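Local atomic coordinates of L-lysine 6-oxidase (Marinomonas mediterranea, PDB entry 3WEU), a protein that oxidises the side-chain amine of free L-lysine with molecular oxygen, releasing ammonia and the hydrogen peroxide behind its antibacterial activity, and carries a cysteine tryptophylquinone cofactor. Residues Phe63-Ala68 against Val226-Thr231; Phe22-Met27 against Arg192-Gly197; Glu101-Leu106 against Asn390-Thr395; Leu445-Gly450 against Ser456-Val461. One frame throughout, in Å; residues are numbered along the deposited sequence.

Interaction 1: Phe63-Ala68 against Val226-Thr231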
# COMPACT_ATOMS: atom_id res chain seq x y z
N PHE A 63 2.39 25.33 38.71
CA PHE A 63 2.70 26.73 38.60
C PHE A 63 2.41 27.41 39.93
O PHE A 63 1.44 27.03 40.63
CB PHE A 63 1.84 27.44 37.55
CG PHE A 63 2.08 27.05 36.12
CD1 PHE A 63 1.48 25.96 35.60
CD2 PHE A 63 2.81 27.89 35.26
CE1 PHE A 63 1.66 25.62 34.27
CE2 PHE A 63 2.97 27.57 33.91
CZ PHE A 63 2.39 26.44 33.39
N LYS A 64 3.23 28.39 40.25
CA LYS A 64 3.18 29.16 41.52
C LYS A 64 3.13 30.63 41.13
O LYS A 64 3.62 31.03 40.04
CB LYS A 64 4.37 28.89 42.33
CG LYS A 64 4.43 27.44 42.79
CD LYS A 64 5.62 27.21 43.73
CE LYS A 64 5.82 25.72 43.96
NZ LYS A 64 6.97 25.47 44.88
N VAL A 65 2.47 31.43 41.96
CA VAL A 65 2.36 32.87 41.71
C VAL A 65 2.97 33.55 42.91
O VAL A 65 2.87 33.07 44.07
CB VAL A 65 0.90 33.29 41.41
CG1 VAL A 65 -0.00 32.83 42.53
CG2 VAL A 65 0.77 34.80 41.19
N PHE A 66 3.67 34.66 42.63
CA PHE A 66 4.46 35.34 43.64
C PHE A 66 4.13 36.81 43.67
O PHE A 66 3.90 37.40 42.62
CB PHE A 66 5.95 35.20 43.30
CG PHE A 66 6.42 33.79 43.35
CD1 PHE A 66 6.20 32.94 42.30
CD2 PHE A 66 6.99 33.28 44.50
CE1 PHE A 66 6.64 31.62 42.36
CE2 PHE A 66 7.41 31.95 44.56
CZ PHE A 66 7.17 31.12 43.49
N GLY A 67 4.18 37.41 44.86
CA GLY A 67 3.90 38.83 45.01
C GLY A 67 5.13 39.67 44.74
O GLY A 67 6.19 39.17 44.28
N ALA A 68 4.97 40.97 45.01
CA ALA A 68 5.89 42.02 44.50
C ALA A 68 7.25 41.86 45.14
O ALA A 68 8.27 42.14 44.49
CB ALA A 68 5.35 43.40 44.79
N VAL A 226 -1.40 30.78 30.01
CA VAL A 226 -1.73 30.61 31.41
C VAL A 226 -2.02 32.00 31.91
O VAL A 226 -1.18 32.86 31.80
CB VAL A 226 -0.62 29.96 32.26
CG1 VAL A 226 -0.97 29.90 33.75
CG2 VAL A 226 -0.38 28.56 31.74
N THR A 227 -3.20 32.17 32.54
CA THR A 227 -3.54 33.44 33.21
C THR A 227 -3.89 33.19 34.66
O THR A 227 -4.61 32.27 34.95
CB THR A 227 -4.73 34.15 32.49
OG1 THR A 227 -4.39 34.31 31.13
CG2 THR A 227 -4.97 35.58 33.09
N CYS A 228 -3.33 33.98 35.54
CA CYS A 228 -3.54 33.89 36.94
C CYS A 228 -4.12 35.18 37.43
O CYS A 228 -3.46 36.21 37.34
CB CYS A 228 -2.24 33.71 37.70
SG CYS A 228 -2.40 33.42 39.45
N VAL A 229 -5.30 35.09 38.04
CA VAL A 229 -5.93 36.28 38.71
C VAL A 229 -5.99 35.99 40.19
O VAL A 229 -6.60 35.01 40.63
CB VAL A 229 -7.37 36.52 38.19
CG1 VAL A 229 -8.03 37.71 38.91
CG2 VAL A 229 -7.40 36.73 36.68
N VAL A 230 -5.35 36.84 40.98
CA VAL A 230 -5.37 36.75 42.39
C VAL A 230 -6.31 37.86 42.89
O VAL A 230 -6.11 39.05 42.56
CB VAL A 230 -3.99 37.11 42.95
CG1 VAL A 230 -4.01 37.20 44.49
CG2 VAL A 230 -2.97 36.01 42.51
N THR A 231 -7.32 37.44 43.64
CA THR A 231 -8.33 38.39 44.14
C THR A 231 -8.05 38.55 45.62
O THR A 231 -8.00 37.57 46.39
CB THR A 231 -9.72 37.87 43.84
OG1 THR A 231 -9.88 37.70 42.43
CG2 THR A 231 -10.80 38.86 44.37

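Interaction 2: Phe22-Met27 against Arg192-Gly197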
# COMPACT_ATOMS: atom_id res chain seq x y z
N PHE A 22 -0.54 10.27 38.01
CA PHE A 22 0.42 11.20 37.38
C PHE A 22 1.56 11.51 38.33
O PHE A 22 1.46 11.33 39.55
CB PHE A 22 -0.23 12.50 36.91
CG PHE A 22 -1.02 13.20 37.97
CD1 PHE A 22 -0.45 14.18 38.77
CD2 PHE A 22 -2.35 12.89 38.15
CE1 PHE A 22 -1.16 14.82 39.78
CE2 PHE A 22 -3.10 13.54 39.17
CZ PHE A 22 -2.50 14.47 39.98
N VAL A 23 2.64 12.05 37.75
CA VAL A 23 3.71 12.58 38.48
C VAL A 23 3.74 14.10 38.29
O VAL A 23 3.12 14.64 37.37
CB VAL A 23 5.06 11.89 38.07
CG1 VAL A 23 5.01 10.41 38.41
CG2 VAL A 23 5.36 11.98 36.59
N LEU A 24 4.48 14.78 39.17
CA LEU A 24 4.72 16.18 39.05
C LEU A 24 6.10 16.48 38.44
O LEU A 24 6.99 15.63 38.26
CB LEU A 24 4.63 16.83 40.44
CG LEU A 24 3.24 16.66 41.08
CD1 LEU A 24 3.22 17.35 42.40
CD2 LEU A 24 2.12 17.17 40.18
N ASN A 25 6.25 17.75 38.13
CA ASN A 25 7.36 18.20 37.29
C ASN A 25 8.70 18.04 37.95
O ASN A 25 8.83 18.10 39.17
CB ASN A 25 7.24 19.68 36.96
CG ASN A 25 6.93 20.52 38.16
OD1 ASN A 25 5.78 20.56 38.64
ND2 ASN A 25 7.95 21.22 38.66
N PRO A 26 9.71 17.87 37.13
CA PRO A 26 11.08 17.94 37.61
C PRO A 26 11.28 19.30 38.24
O PRO A 26 10.64 20.25 37.83
CB PRO A 26 11.88 17.91 36.33
CG PRO A 26 11.06 17.09 35.36
CD PRO A 26 9.63 17.47 35.70
N MET A 27 12.22 19.39 39.16
CA MET A 27 12.49 20.59 39.90
C MET A 27 13.85 21.14 39.58
O MET A 27 14.26 22.14 40.12
CB MET A 27 12.34 20.34 41.39
CG MET A 27 10.85 20.02 41.66
SD MET A 27 10.50 19.54 43.38
CE MET A 27 10.22 21.23 43.97
N ARG A 192 -2.55 26.04 44.13
CA ARG A 192 -1.60 26.12 43.04
C ARG A 192 -2.15 25.38 41.87
O ARG A 192 -2.86 24.36 42.02
CB ARG A 192 -0.21 25.48 43.41
CG ARG A 192 0.51 26.14 44.59
CD ARG A 192 1.79 25.36 44.96
NE ARG A 192 2.39 25.94 46.12
CZ ARG A 192 2.11 25.55 47.36
NH1 ARG A 192 1.35 24.48 47.57
NH2 ARG A 192 2.71 26.16 48.36
N LEU A 193 -1.78 25.84 40.67
CA LEU A 193 -2.21 25.16 39.45
C LEU A 193 -1.33 23.97 39.08
O LEU A 193 -0.10 24.05 39.20
CB LEU A 193 -2.17 26.18 38.32
CG LEU A 193 -2.38 25.63 36.91
CD1 LEU A 193 -3.77 25.11 36.72
CD2 LEU A 193 -2.11 26.70 35.81
N ILE A 194 -1.94 22.91 38.62
CA ILE A 194 -1.25 21.79 37.98
C ILE A 194 -1.86 21.58 36.66
O ILE A 194 -3.07 21.37 36.54
CB ILE A 194 -1.39 20.47 38.83
CG1 ILE A 194 -0.63 20.65 40.11
CG2 ILE A 194 -0.86 19.24 38.07
CD1 ILE A 194 -1.01 19.68 41.23
N VAL A 195 -1.06 21.67 35.60
CA VAL A 195 -1.57 21.34 34.30
C VAL A 195 -1.06 20.02 33.81
O VAL A 195 0.13 19.77 33.85
CB VAL A 195 -1.15 22.39 33.26
CG1 VAL A 195 -1.74 22.05 31.88
CG2 VAL A 195 -1.53 23.79 33.73
N LEU A 196 -1.96 19.15 33.41
CA LEU A 196 -1.67 17.90 32.83
C LEU A 196 -2.16 17.98 31.40
O LEU A 196 -3.24 18.58 31.13
CB LEU A 196 -2.38 16.80 33.60
CG LEU A 196 -1.91 16.58 35.04
CD1 LEU A 196 -2.99 16.06 35.95
CD2 LEU A 196 -0.84 15.53 35.05
N GLY A 197 -1.39 17.41 30.49
CA GLY A 197 -1.66 17.47 29.06
C GLY A 197 -2.34 16.23 28.56
O GLY A 197 -2.99 15.52 29.30

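Interaction 3: Glu101-Leu106 against Asn390-Thr395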
# COMPACT_ATOMS: atom_id res chain seq x y z
N GLU A 101 12.21 21.68 7.16
CA GLU A 101 13.39 22.15 7.75
C GLU A 101 13.34 23.64 8.05
O GLU A 101 12.42 24.10 8.75
CB GLU A 101 14.58 21.70 6.91
CG GLU A 101 14.62 20.20 6.71
CD GLU A 101 13.69 19.70 5.59
OE1 GLU A 101 13.75 20.20 4.44
OE2 GLU A 101 12.88 18.82 5.92
N LEU A 102 14.30 24.41 7.54
CA LEU A 102 14.43 25.79 7.94
C LEU A 102 13.57 26.76 7.14
O LEU A 102 13.53 27.97 7.45
CB LEU A 102 15.85 26.23 7.88
CG LEU A 102 16.83 26.01 9.02
CD1 LEU A 102 16.40 26.03 10.46
CD2 LEU A 102 18.18 25.43 8.77
N ASN A 103 12.83 26.22 6.17
CA ASN A 103 11.94 27.11 5.38
C ASN A 103 10.87 27.60 6.28
O ASN A 103 10.21 26.82 7.03
CB ASN A 103 11.35 26.38 4.20
CG ASN A 103 12.42 26.04 3.14
OD1 ASN A 103 12.95 26.92 2.43
ND2 ASN A 103 12.81 24.81 3.12
N GLY A 104 10.64 28.91 6.21
CA GLY A 104 9.67 29.52 7.07
C GLY A 104 10.26 30.25 8.22
O GLY A 104 9.58 31.01 8.85
N ASN A 105 11.55 30.02 8.48
CA ASN A 105 12.26 30.65 9.61
C ASN A 105 12.79 32.04 9.25
O ASN A 105 13.75 32.19 8.45
CB ASN A 105 13.40 29.72 10.06
CG ASN A 105 14.12 30.19 11.31
OD1 ASN A 105 14.07 31.34 11.72
ND2 ASN A 105 14.89 29.25 11.90
N LEU A 106 12.20 33.05 9.87
CA LEU A 106 12.43 34.45 9.50
C LEU A 106 13.73 35.00 10.03
O LEU A 106 14.14 36.11 9.68
CB LEU A 106 11.23 35.32 9.90
CG LEU A 106 9.96 35.01 9.15
CD1 LEU A 106 8.71 35.63 9.69
CD2 LEU A 106 10.14 35.43 7.72
N ASN A 390 19.12 22.64 -3.39
CA ASN A 390 18.25 22.62 -4.56
C ASN A 390 16.98 21.84 -4.44
O ASN A 390 16.40 21.45 -5.43
CB ASN A 390 19.00 22.19 -5.84
CG ASN A 390 19.49 20.76 -5.78
OD1 ASN A 390 19.73 20.23 -4.70
ND2 ASN A 390 19.71 20.16 -6.92
N PHE A 391 16.51 21.61 -3.21
CA PHE A 391 15.21 20.97 -2.97
C PHE A 391 14.10 21.97 -3.03
O PHE A 391 14.35 23.20 -3.04
CB PHE A 391 15.19 20.33 -1.58
CG PHE A 391 15.72 18.91 -1.52
CD1 PHE A 391 16.81 18.52 -2.29
CD2 PHE A 391 15.16 18.00 -0.60
CE1 PHE A 391 17.30 17.23 -2.20
CE2 PHE A 391 15.65 16.70 -0.49
CZ PHE A 391 16.74 16.34 -1.28
N TYR A 392 12.89 21.45 -3.15
CA TYR A 392 11.65 22.20 -3.05
C TYR A 392 11.52 23.26 -4.14
O TYR A 392 10.95 24.31 -3.89
CB TYR A 392 11.53 22.87 -1.68
CG TYR A 392 11.70 21.92 -0.51
CD1 TYR A 392 10.95 20.75 -0.42
CD2 TYR A 392 12.60 22.21 0.52
CE1 TYR A 392 11.10 19.88 0.67
CE2 TYR A 392 12.73 21.38 1.63
CZ TYR A 392 11.99 20.22 1.72
OH TYR A 392 12.13 19.37 2.82
N ASP A 393 12.12 22.99 -5.30
CA ASP A 393 12.20 23.93 -6.41
C ASP A 393 12.91 25.20 -6.05
O ASP A 393 12.71 26.20 -6.66
CB ASP A 393 10.79 24.19 -6.99
CG ASP A 393 10.15 22.92 -7.48
OD1 ASP A 393 10.84 22.06 -8.06
OD2 ASP A 393 8.97 22.75 -7.30
N LEU A 394 13.82 25.17 -5.07
CA LEU A 394 14.61 26.31 -4.71
C LEU A 394 16.01 26.11 -5.22
O LEU A 394 16.39 25.02 -5.56
CB LEU A 394 14.72 26.43 -3.16
CG LEU A 394 13.36 26.43 -2.42
CD1 LEU A 394 13.56 26.51 -0.91
CD2 LEU A 394 12.51 27.63 -2.92
N THR A 395 16.83 27.15 -5.19
CA THR A 395 18.24 26.94 -5.45
C THR A 395 19.05 27.39 -4.26
O THR A 395 20.27 27.23 -4.25
CB THR A 395 18.73 27.68 -6.72
OG1 THR A 395 18.40 29.05 -6.58
CG2 THR A 395 18.11 27.14 -8.00

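Interaction 4: Leu445-Gly450 against Ser456-Val461. With EDO (1,2-ethanediol), chain I.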
# COMPACT_ATOMS: atom_id res chain seq x y z
N LEU A 445 18.71 22.43 20.68
CA LEU A 445 19.29 22.28 19.36
C LEU A 445 19.66 20.82 19.17
O LEU A 445 19.95 20.14 20.17
CB LEU A 445 20.58 23.08 19.24
CG LEU A 445 20.49 24.59 19.35
CD1 LEU A 445 21.85 25.17 19.49
CD2 LEU A 445 19.80 25.03 18.06
N PRO A 446 19.60 20.30 17.93
CA PRO A 446 19.12 20.93 16.73
C PRO A 446 17.60 20.99 16.75
O PRO A 446 16.97 20.47 17.67
CB PRO A 446 19.57 20.00 15.60
CG PRO A 446 19.73 18.65 16.25
CD PRO A 446 20.08 18.92 17.69
N MET A 447 17.04 21.62 15.74
CA MET A 447 15.61 21.77 15.59
C MET A 447 15.23 21.51 14.12
O MET A 447 15.25 22.45 13.32
CB MET A 447 15.23 23.18 16.06
CG MET A 447 14.99 23.31 17.57
SD MET A 447 14.62 24.97 17.98
CE MET A 447 14.06 24.82 19.70
N CYS A 448 14.94 20.26 13.79
CA CYS A 448 14.62 19.80 12.48
C CYS A 448 13.52 18.74 12.44
O CYS A 448 13.65 17.75 11.74
CB CYS A 448 15.90 19.34 11.74
SG CYS A 448 15.73 19.14 9.91
N PRO A 449 12.42 18.97 13.15
CA PRO A 449 12.07 20.19 13.82
C PRO A 449 12.49 20.29 15.25
O PRO A 449 12.47 21.36 15.83
CB PRO A 449 10.54 20.14 13.79
CG PRO A 449 10.16 18.74 13.79
CD PRO A 449 11.28 18.04 13.05
N GLY A 450 12.74 19.16 15.87
CA GLY A 450 12.92 19.12 17.29
C GLY A 450 12.03 18.12 17.94
O GLY A 450 11.50 17.25 17.26
N SER A 456 10.92 28.54 16.04
CA SER A 456 10.26 29.79 16.43
C SER A 456 10.70 30.26 17.78
O SER A 456 10.67 31.44 18.08
CB SER A 456 8.73 29.62 16.35
OG SER A 456 8.24 28.59 17.19
N LEU A 457 11.12 29.34 18.65
CA LEU A 457 11.57 29.77 19.96
C LEU A 457 12.86 30.53 19.97
O LEU A 457 13.25 31.12 21.01
CB LEU A 457 11.70 28.57 20.88
CG LEU A 457 10.47 27.99 21.57
CD1 LEU A 457 10.09 28.91 22.67
CD2 LEU A 457 9.31 27.74 20.65
N GLN A 458 13.59 30.48 18.87
CA GLN A 458 14.78 31.26 18.72
C GLN A 458 14.48 32.71 18.28
O GLN A 458 15.37 33.57 18.30
CB GLN A 458 15.70 30.64 17.66
CG GLN A 458 16.37 29.36 18.15
CD GLN A 458 17.15 28.70 17.04
OE1 GLN A 458 17.88 29.37 16.29
NE2 GLN A 458 16.94 27.38 16.87
N ASN A 459 13.26 32.95 17.92
CA ASN A 459 12.89 34.26 17.38
C ASN A 459 12.46 35.26 18.44
O ASN A 459 11.48 35.03 19.08
CB ASN A 459 11.80 34.11 16.36
CG ASN A 459 11.72 35.35 15.49
OD1 ASN A 459 12.02 36.43 15.97
ND2 ASN A 459 11.44 35.17 14.21
N PRO A 460 13.25 36.31 18.68
CA PRO A 460 12.92 37.15 19.77
C PRO A 460 11.55 37.81 19.67
O PRO A 460 11.02 38.22 20.73
CB PRO A 460 13.99 38.25 19.73
CG PRO A 460 14.52 38.24 18.35
CD PRO A 460 14.44 36.79 17.98
N VAL A 461 11.01 37.90 18.46
CA VAL A 461 9.70 38.59 18.33
C VAL A 461 8.52 37.88 19.00
O VAL A 461 7.46 38.47 19.19
CB VAL A 461 9.35 38.93 16.89
CG1 VAL A 461 10.50 39.64 16.16
CG2 VAL A 461 8.87 37.71 16.16
C1 EDO I . 13.13 38.85 13.33
O1 EDO I . 13.55 38.15 14.50
C2 EDO I . 12.59 37.98 12.22
O2 EDO I . 11.29 37.47 12.59

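Interaction 1: Phe63-Ala68 against Val226-Thr231
Phe63 and Val65 on one strand face Val226, Cys228 and Val230 on another across the inside of the curled beta sheet of the N-terminal region. Strands 58-66 and 223-232 are not neighbours in that sheet: their local axes pass 9.2 Å apart at -45°, and side chains alone bridge the gap. Alternation along each strand sends every second residue inward, giving two bumps on one side and three on the other. The thiol of Cys228 makes the middle bump. Its SG presses on the branch point of Val65, 3.8 Å from CB, and touches both methyls, CG1 and CG2 each lying 3.9 Å from SG. This threefold contact depends on how Val65 is turned: with CG1 between the backbone N and the carbonyl carbon (chi1 55°), both methyls stand toward the sulfur. The Phe63 ring dips at the other end of the row, its far corner CZ meeting Val226 CG2 at 3.9 Å, with the methyl set obliquely to the ring. Trp85 of strand 80-91 borders Phe63, Val65 and Cys228, and Met244 of strand 237-247 lies against both Phe63 and Val226, so the five buried residues join a wider apolar interior. At the Val230 end of the row, where Leu3 packs on both valines, Val65 settles into the hollow between Cys228 SG and Val230, its CG2 meeting Val230 CG2 at 4.1 Å.

Interaction 2: Phe22-Met27 against Arg192-Gly197
Phe22 lies across Leu196 at about a right angle, and five atoms of the aromatic side chain, from CB to CE2, meet the leucine methyls. CB starts the contact, 3.6 Å from Leu196 CD2. The next atom, CG, is shared: CD2 of the leucine is 3.7 Å away and CD1 only slightly farther. Beyond it the two sides of the ring divide the methyls, Phe22 CD1 touching Leu196 CD2 while Phe22 CD2 and CE2 touch Leu196 CD1. That second methyl sits over the middle of one ring face, 3.9 Å from the centroid and 11° off the normal, a well-centred CH-pi contact. Phe22 reaches this pose with CG tucked between its backbone N and carbonyl carbon (chi1 53°). Its ring also stacks with His36 and packs against Arg186. In the curled sheet of the N-terminal region, the weakly bonded strand 22-24 runs parallel to 58-66 and strand 193-196 antiparallel to it, so both pair with the same strand while side chains make the contact between them. Two residues along, Leu24 CD2 reaches the tip methyl CD1 (4.1 Å) and the branch methyl CG2 (4.2 Å) of Ile194, these side chains also crossing nearly perpendicularly. As the chain leaves the strand, Asn25 ND2 hydrogen-bonds to Pro26 O at 3.0 Å from above the carbonyl plane, and Asn25 OD1 accepts from Val62 N.

Interaction 3: Glu101-Leu106 against Asn390-Thr395
Glu101 brings its carboxylate to the phenol end of Tyr392, where the tyrosine OH donates to OE1. The modelled separation of OH and OE1 is 2.4 Å, so short that its exact value is doubtful; as modelled, OE1 arrives at the ring edge, in plane, with carboxylate and ring only 17° from coplanar. A bend at chi2 (81°) folds the glutamate chain to bring the carboxylate there. OE1 has a second partner in Ser387 OG, and the backbone O of Glu101 accepts from Trp455 NE1. Leu102 then opens a type II beta turn, closed by Asn105 N hydrogen-bonding to Leu102 O at 3.0 Å. Across from it, residues Phe391 to Leu394 form a type I' turn, closed by Leu394 N to Phe391 O at 2.9 Å; two loops from the N-terminal and C-terminal family regions thus meet turn against turn. Asn103, the second residue of its turn, points its amide between Tyr392 and Leu394. Its ND2 comes obliquely to the ring, 3.7 Å from both CD2 and CE2 of Tyr392, with the amide plane almost perpendicular to the ring at 85°. This nitrogen is hydrogen-bonded to Arg100 O and to Asn397 OD1. The other branch, Asn103 OD1, lies 3.4 Å from Leu394 CD1, the two side chains approaching from opposite directions.

Interaction 4: Leu445-Gly450 against Ser456-Val461
Leu445 CD2 stands to one side of the Gln458 amide plane, past its nitrogen end, 3.9 Å from NE2, while Met447 SD lies near that plane, off the nitrogen edge. NE2 donates to the sulfur in a weak hydrogen bond, 3.5 Å from NE2 to SD with an angle of 150°. Met447 lies on segment 445-450, whose backbone hydrogen-bonds the cysteine tryptophylquinone cofactor: the N of Cys448 bonds to O7 of the modified tryptophan at position 581, and Pro446 O accepts from its NE1. Pro446 and Pro449 each follow a cis peptide bond. The straight side chains of Met447 and Gln458 run alongside in opposite senses, bringing the sulfur beside the amide nitrogen. Leu261 of helix 261-272 also packs on Met447. A second flat group, the Asn459 amide, binds 1,2-ethanediol, probably from the crystallisation liquor: its O1 donates to Asn459 OD1 at 2.7 Å, and Asn459 ND2 donates to its O2 at 2.8 Å. In an Asx turn, Asn459 OD1 also accepts from Val461 N at 3.1 Å, with that donor 38° out of the carbonyl plane.

Overall arrangement
Interactions 1 and 2 belong to the curled sheet of the N-terminal region: strand 58-66 carries segment 63-68 of interaction 1 and pairs with both strands of interaction 2. Their centres are 16 Å apart, and they join where Phe63 N probably bonds to Leu193 O. Their segments alternate along the chain, 22-27, 63-68, 192-197, 226-231. Interactions 3 and 4 form a second pair, also 16 Å between centres, linked by Glu101 CG packing on Cys448 SG at 3.5 Å. Interaction 3 joins the two family regions and interaction 4 lies wholly in the C-terminal one, so Glu101 brings that junction up to the loop bonded to the quinone. Interactions 2 and 3 sit on opposite sides of the chain's centre.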